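Local coordinates for extracellular solute-binding protein, family 1 (Bifidobacterium longum subsp. infantis, PDB 6FTH) that probably captures human milk oligosaccharides outside the cell and delivers them to an ABC transporter for import, at residues I157-L162 and L167-T172; K181-E186 and T292-G297. All blocks are in the same frame, centred on the assembly; numbering follows the deposited sequence.

Contact 1. Residues I157-L162 and L167-T172; sequences INKTWL and LQVPTT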
loop_
_atom_site.group_PDB
_atom_site.type_symbol
_atom_site.label_atom_id
_atom_site.label_comp_id
_atom_site.label_asym_id
_atom_site.label_seq_id
_atom_site.Cartn_x
_atom_site.Cartn_y
_atom_site.Cartn_z
ATOM N N ILE A 157 20.073 -0.250 1.357
ATOM C CA ILE A 157 21.390 -0.867 1.482
ATOM C C ILE A 157 22.135 -0.226 2.644
ATOM O O ILE A 157 21.925 0.949 2.970
ATOM C CB ILE A 157 22.188 -0.790 0.172
ATOM C CG1 ILE A 157 23.403 -1.721 0.186
ATOM C CG2 ILE A 157 22.602 0.615 -0.143
ATOM C CD1 ILE A 157 23.843 -2.064 -1.207
ATOM N N ASN A 158 23.003 -1.018 3.277
ATOM C CA ASN A 158 23.852 -0.543 4.369
ATOM C C ASN A 158 25.021 0.209 3.748
ATOM O O ASN A 158 25.995 -0.389 3.277
ATOM C CB ASN A 158 24.312 -1.683 5.268
ATOM C CG ASN A 158 24.952 -1.148 6.517
ATOM O OD1 ASN A 158 25.747 -0.204 6.432
ATOM N ND2 ASN A 158 24.546 -1.656 7.660
ATOM N N LYS A 159 24.876 1.539 3.692
ATOM C CA LYS A 159 25.897 2.414 3.149
ATOM C C LYS A 159 27.151 2.438 4.031
ATOM O O LYS A 159 28.263 2.608 3.514
ATOM C CB LYS A 159 25.311 3.825 2.985
ATOM C CG LYS A 159 26.233 4.835 2.286
ATOM C CD LYS A 159 26.661 4.385 0.898
ATOM C CE LYS A 159 27.154 5.529 0.028
ATOM N NZ LYS A 159 28.247 6.315 0.706
ATOM N N THR A 160 26.995 2.295 5.349
ATOM C CA THR A 160 28.168 2.200 6.216
ATOM C C THR A 160 29.031 1.015 5.807
ATOM O O THR A 160 30.258 1.118 5.740
ATOM C CB THR A 160 27.723 2.059 7.667
ATOM O OG1 THR A 160 27.032 3.252 8.057
ATOM C CG2 THR A 160 28.922 1.828 8.605
ATOM N N TRP A 161 28.397 -0.109 5.484
ATOM C CA TRP A 161 29.147 -1.274 5.018
ATOM C C TRP A 161 29.808 -1.014 3.670
ATOM O O TRP A 161 30.973 -1.379 3.457
ATOM C CB TRP A 161 28.219 -2.472 4.916
ATOM C CG TRP A 161 27.713 -3.063 6.189
ATOM C CD1 TRP A 161 27.925 -2.615 7.476
ATOM C CD2 TRP A 161 26.933 -4.255 6.312
ATOM N NE1 TRP A 161 27.313 -3.450 8.364
ATOM C CE2 TRP A 161 26.696 -4.467 7.687
ATOM C CE3 TRP A 161 26.405 -5.158 5.389
ATOM C CZ2 TRP A 161 25.953 -5.539 8.161
ATOM C CZ3 TRP A 161 25.670 -6.231 5.851
ATOM C CH2 TRP A 161 25.446 -6.417 7.230
ATOM N N LEU A 162 29.078 -0.417 2.720
ATOM C CA LEU A 162 29.686 -0.097 1.440
ATOM C C LEU A 162 30.927 0.756 1.648
ATOM O O LEU A 162 31.974 0.509 1.043
ATOM C CB LEU A 162 28.707 0.667 0.549
ATOM C CG LEU A 162 27.469 -0.118 0.061
ATOM C CD1 LEU A 162 26.573 0.856 -0.692
ATOM C CD2 LEU A 162 27.816 -1.298 -0.806
ATOM N N LEU A 167 33.251 0.003 -1.519
ATOM C CA LEU A 167 32.331 -0.368 -2.580
ATOM C C LEU A 167 31.431 0.808 -2.937
ATOM O O LEU A 167 31.047 1.602 -2.078
ATOM C CB LEU A 167 31.447 -1.513 -2.121
ATOM C CG LEU A 167 32.190 -2.794 -1.753
ATOM C CD1 LEU A 167 31.271 -3.700 -0.971
ATOM C CD2 LEU A 167 32.692 -3.485 -2.978
ATOM N N GLN A 168 31.096 0.905 -4.218
ATOM C CA GLN A 168 30.099 1.858 -4.676
ATOM C C GLN A 168 28.712 1.231 -4.602
ATOM O O GLN A 168 28.554 0.012 -4.569
ATOM C CB GLN A 168 30.400 2.271 -6.110
ATOM C CG GLN A 168 31.709 3.050 -6.239
ATOM C CD GLN A 168 31.945 3.572 -7.641
ATOM O OE1 GLN A 168 31.073 3.484 -8.505
ATOM N NE2 GLN A 168 33.130 4.114 -7.874
ATOM N N VAL A 169 27.702 2.089 -4.579
ATOM C CA VAL A 169 26.320 1.599 -4.682
ATOM C C VAL A 169 26.174 0.810 -5.981
ATOM O O VAL A 169 26.575 1.303 -7.054
ATOM C CB VAL A 169 25.341 2.780 -4.639
ATOM C CG1 VAL A 169 23.944 2.323 -5.055
ATOM C CG2 VAL A 169 25.311 3.355 -3.251
ATOM N N PRO A 170 25.622 -0.401 -5.955
ATOM C CA PRO A 170 25.545 -1.202 -7.186
ATOM C C PRO A 170 24.452 -0.707 -8.118
ATOM O O PRO A 170 23.365 -0.330 -7.674
ATOM C CB PRO A 170 25.219 -2.607 -6.660
ATOM C CG PRO A 170 24.483 -2.340 -5.378
ATOM C CD PRO A 170 25.167 -1.161 -4.779
ATOM N N THR A 171 24.744 -0.746 -9.424
ATOM C CA THR A 171 23.795 -0.283 -10.438
ATOM C C THR A 171 23.410 -1.347 -11.458
ATOM O O THR A 171 22.628 -1.044 -12.358
ATOM C CB THR A 171 24.314 0.937 -11.193
ATOM O OG1 THR A 171 25.414 0.565 -12.035
ATOM C CG2 THR A 171 24.717 2.049 -10.227
ATOM N N THR A 172 23.926 -2.573 -11.333
ATOM C CA THR A 172 23.526 -3.697 -12.170
ATOM C C THR A 172 23.394 -4.930 -11.275
ATOM O O THR A 172 23.921 -4.971 -10.155
ATOM C CB THR A 172 24.590 -4.030 -13.238
ATOM O OG1 THR A 172 25.765 -4.519 -12.566
ATOM C CG2 THR A 172 24.942 -2.824 -14.100
#
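A mainly apolar contact, closed at one end by a single backbone hydrogen bond, folds the loop L167-T172 back over the strand-to-helix junction I157-L162 in the lobe of the binding protein built round strands 154-158 and 292-297. L162 is the residue on which it turns. Its carbonyl oxygen receives L167 N in a nearly straight bond (N-H...O angle 175°, N to O 2.9 Å), the donor tilted somewhat from the carbonyl plane. The two branches of its side chain then divide the loop between them: CD2 of L162 lies 3.9 Å from CB of L167, the side chains crossing at about a right angle, while CD1 meets CG2 of V169 at 3.8 Å. V169 CG1 is anti to the backbone N (chi1 167°), which puts CG2 anti to the carbonyl carbon, where it meets L162. Further along, I157 and P170 reach toward each other tip to tip, CD1 of I157 being 3.9 Å from CD of P170; the isoleucine gets there with CG1 anti to the backbone N (chi1 -166°). Replacing L162 by an alanine would probably leave L167 CB and V169 CG2 without the leucine methyls they rest on and open a gap. V179 and F183 of helix 173-185 also touch L162. At the start of helix 159-165, N158 is the N-cap: its OD1 accepts from W161 N at 2.8 Å, with the donor above the carbonyl plane, and its ND2 lies over one face of the W161 ring, toward the rim. The chemistry implies a division of labour, in which one polar bond ties the loop to the helix and apolar contacts of L162, I157, V169 and P170 line the path that follows.

Contact 2. Residues K181-E186 and T292-G297; sequences KAFKTE and TGVSFG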
loop_
_atom_site.group_PDB
_atom_site.type_symbol
_atom_site.label_atom_id
_atom_site.label_comp_id
_atom_site.label_asym_id
_atom_site.label_seq_id
_atom_site.Cartn_x
_atom_site.Cartn_y
_atom_site.Cartn_z
ATOM N N LYS A 181 28.443 -10.607 -2.039
ATOM C CA LYS A 181 29.532 -11.521 -1.685
ATOM C C LYS A 181 30.488 -10.875 -0.695
ATOM O O LYS A 181 30.977 -11.534 0.231
ATOM C CB LYS A 181 30.288 -11.961 -2.937
ATOM C CG LYS A 181 29.477 -12.899 -3.844
ATOM C CD LYS A 181 30.172 -13.282 -5.135
ATOM C CE LYS A 181 29.308 -14.271 -5.940
ATOM N NZ LYS A 181 29.874 -14.518 -7.319
ATOM N N ALA A 182 30.792 -9.598 -0.892
ATOM C CA ALA A 182 31.647 -8.879 0.044
ATOM C C ALA A 182 31.003 -8.782 1.415
ATOM O O ALA A 182 31.664 -8.989 2.445
ATOM C CB ALA A 182 31.933 -7.491 -0.512
ATOM N N PHE A 183 29.706 -8.478 1.462
ATOM C CA PHE A 183 28.991 -8.458 2.733
ATOM C C PHE A 183 29.070 -9.812 3.410
ATOM O O PHE A 183 29.198 -9.898 4.641
ATOM C CB PHE A 183 27.513 -8.090 2.517
ATOM C CG PHE A 183 27.252 -6.636 2.140
ATOM C CD1 PHE A 183 28.245 -5.662 2.134
ATOM C CD2 PHE A 183 25.964 -6.257 1.810
ATOM C CE1 PHE A 183 27.930 -4.340 1.802
ATOM C CE2 PHE A 183 25.646 -4.966 1.485
ATOM C CZ PHE A 183 26.622 -4.000 1.470
ATOM N N LYS A 184 29.000 -10.887 2.624
ATOM C CA LYS A 184 28.967 -12.213 3.211
ATOM C C LYS A 184 30.298 -12.546 3.866
ATOM O O LYS A 184 30.320 -13.116 4.959
ATOM C CB LYS A 184 28.603 -13.254 2.152
ATOM C CG LYS A 184 28.464 -14.659 2.739
ATOM C CD LYS A 184 28.099 -15.704 1.730
ATOM C CE LYS A 184 27.839 -17.078 2.404
ATOM N NZ LYS A 184 26.789 -17.075 3.498
ATOM N N THR A 185 31.415 -12.158 3.246
ATOM C CA THR A 185 32.708 -12.714 3.639
ATOM C C THR A 185 33.634 -11.742 4.347
ATOM O O THR A 185 34.611 -12.190 4.952
ATOM C CB THR A 185 33.464 -13.260 2.422
ATOM O OG1 THR A 185 33.684 -12.229 1.456
ATOM C CG2 THR A 185 32.673 -14.396 1.778
ATOM N N GLU A 186 33.376 -10.434 4.272
ATOM C CA GLU A 186 34.312 -9.436 4.765
ATOM C C GLU A 186 33.901 -8.819 6.111
ATOM O O GLU A 186 34.488 -7.814 6.508
ATOM C CB GLU A 186 34.547 -8.354 3.695
ATOM C CG GLU A 186 35.050 -8.961 2.365
ATOM C CD GLU A 186 35.230 -7.962 1.256
ATOM O OE1 GLU A 186 35.164 -6.742 1.522
ATOM O OE2 GLU A 186 35.447 -8.399 0.099
ATOM N N THR A 292 21.784 -6.979 8.321
ATOM C CA THR A 292 21.348 -7.171 6.939
ATOM C C THR A 292 21.925 -6.109 6.010
ATOM O O THR A 292 21.910 -4.915 6.315
ATOM C CB THR A 292 19.832 -7.134 6.897
ATOM O OG1 THR A 292 19.306 -8.165 7.743
ATOM C CG2 THR A 292 19.317 -7.352 5.468
ATOM N N GLY A 293 22.407 -6.549 4.845
ATOM C CA GLY A 293 23.010 -5.648 3.890
ATOM C C GLY A 293 21.988 -4.930 3.016
ATOM O O GLY A 293 22.073 -3.706 2.842
ATOM N N VAL A 294 21.010 -5.683 2.505
ATOM C CA VAL A 294 20.029 -5.187 1.538
ATOM C C VAL A 294 18.657 -5.748 1.904
ATOM O O VAL A 294 18.524 -6.940 2.188
ATOM C CB VAL A 294 20.417 -5.602 0.099
ATOM C CG1 VAL A 294 19.270 -5.269 -0.884
ATOM C CG2 VAL A 294 21.718 -4.937 -0.337
ATOM N N SER A 295 17.635 -4.899 1.884
ATOM C CA SER A 295 16.273 -5.360 2.118
ATOM C C SER A 295 15.297 -4.385 1.473
ATOM O O SER A 295 15.663 -3.272 1.089
ATOM C CB SER A 295 15.964 -5.549 3.606
ATOM O OG SER A 295 15.942 -4.307 4.263
ATOM N N PHE A 296 14.048 -4.820 1.349
ATOM C CA PHE A 296 12.981 -3.958 0.852
ATOM C C PHE A 296 12.102 -3.507 2.003
ATOM O O PHE A 296 11.841 -4.278 2.934
ATOM C CB PHE A 296 12.137 -4.689 -0.199
ATOM C CG PHE A 296 12.903 -5.106 -1.417
ATOM C CD1 PHE A 296 13.294 -4.178 -2.361
ATOM C CD2 PHE A 296 13.216 -6.435 -1.635
ATOM C CE1 PHE A 296 13.998 -4.582 -3.492
ATOM C CE2 PHE A 296 13.911 -6.845 -2.749
ATOM C CZ PHE A 296 14.289 -5.934 -3.689
ATOM N N GLY A 297 11.631 -2.266 1.947
ATOM C CA GLY A 297 10.798 -1.786 3.028
ATOM C C GLY A 297 10.199 -0.427 2.753
ATOM O O GLY A 297 10.249 0.090 1.631
#
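F183 brings CD2 and CE2 of its ring obliquely against the backbone of G293, with CE2 3.6 Å and CD2 3.7 Å from the glycine CA. CE2 also comes within 4.0 Å of G293 C, while CG2 of V294 sits at the ring edge, near its plane, 4.3 Å from CE2. The CB of the phenylalanine points toward the corner where the chain turns at G293, and with CG anti to the carbonyl carbon (chi1 -71°) the ring reaches it. The absence of a side chain there matters, since a CB on this residue would run into CD2 of F183. Everything that touches is buried, and the grip is by van der Waals contact. Around it, P198 of strand 197-199, I157 of strand 154-158 and L165 of helix 159-165 also pack on the F183 side chain, and W161 meets its ring edge to face. The topology, a helix packed on the sheet that holds strands 154-158 and 292-297, is that of the alpha/beta lobes of solute-binding proteins.

How the contacts relate
The two contacts illustrate how neighbouring pieces of one lobe share a hydrophobic core. Their centres lie 9 Å apart, and helices 159-165 and 173-185 follow each other in the chain, the loop of contact 1 being the connection between them. Strands 154-158 and 292-297 are neighbours in one sheet, joined where N158 N comes 2.9 Å from G293 O, a probable hydrogen bond. W161 bridges the pair: its CZ3 rests 3.4 Å from G293 CA, and its CB is 3.6 Å from F183 CE1. At about 26 to 27 Å, centre to centre, both contacts lie well out from the middle of the chain, on the same side of it.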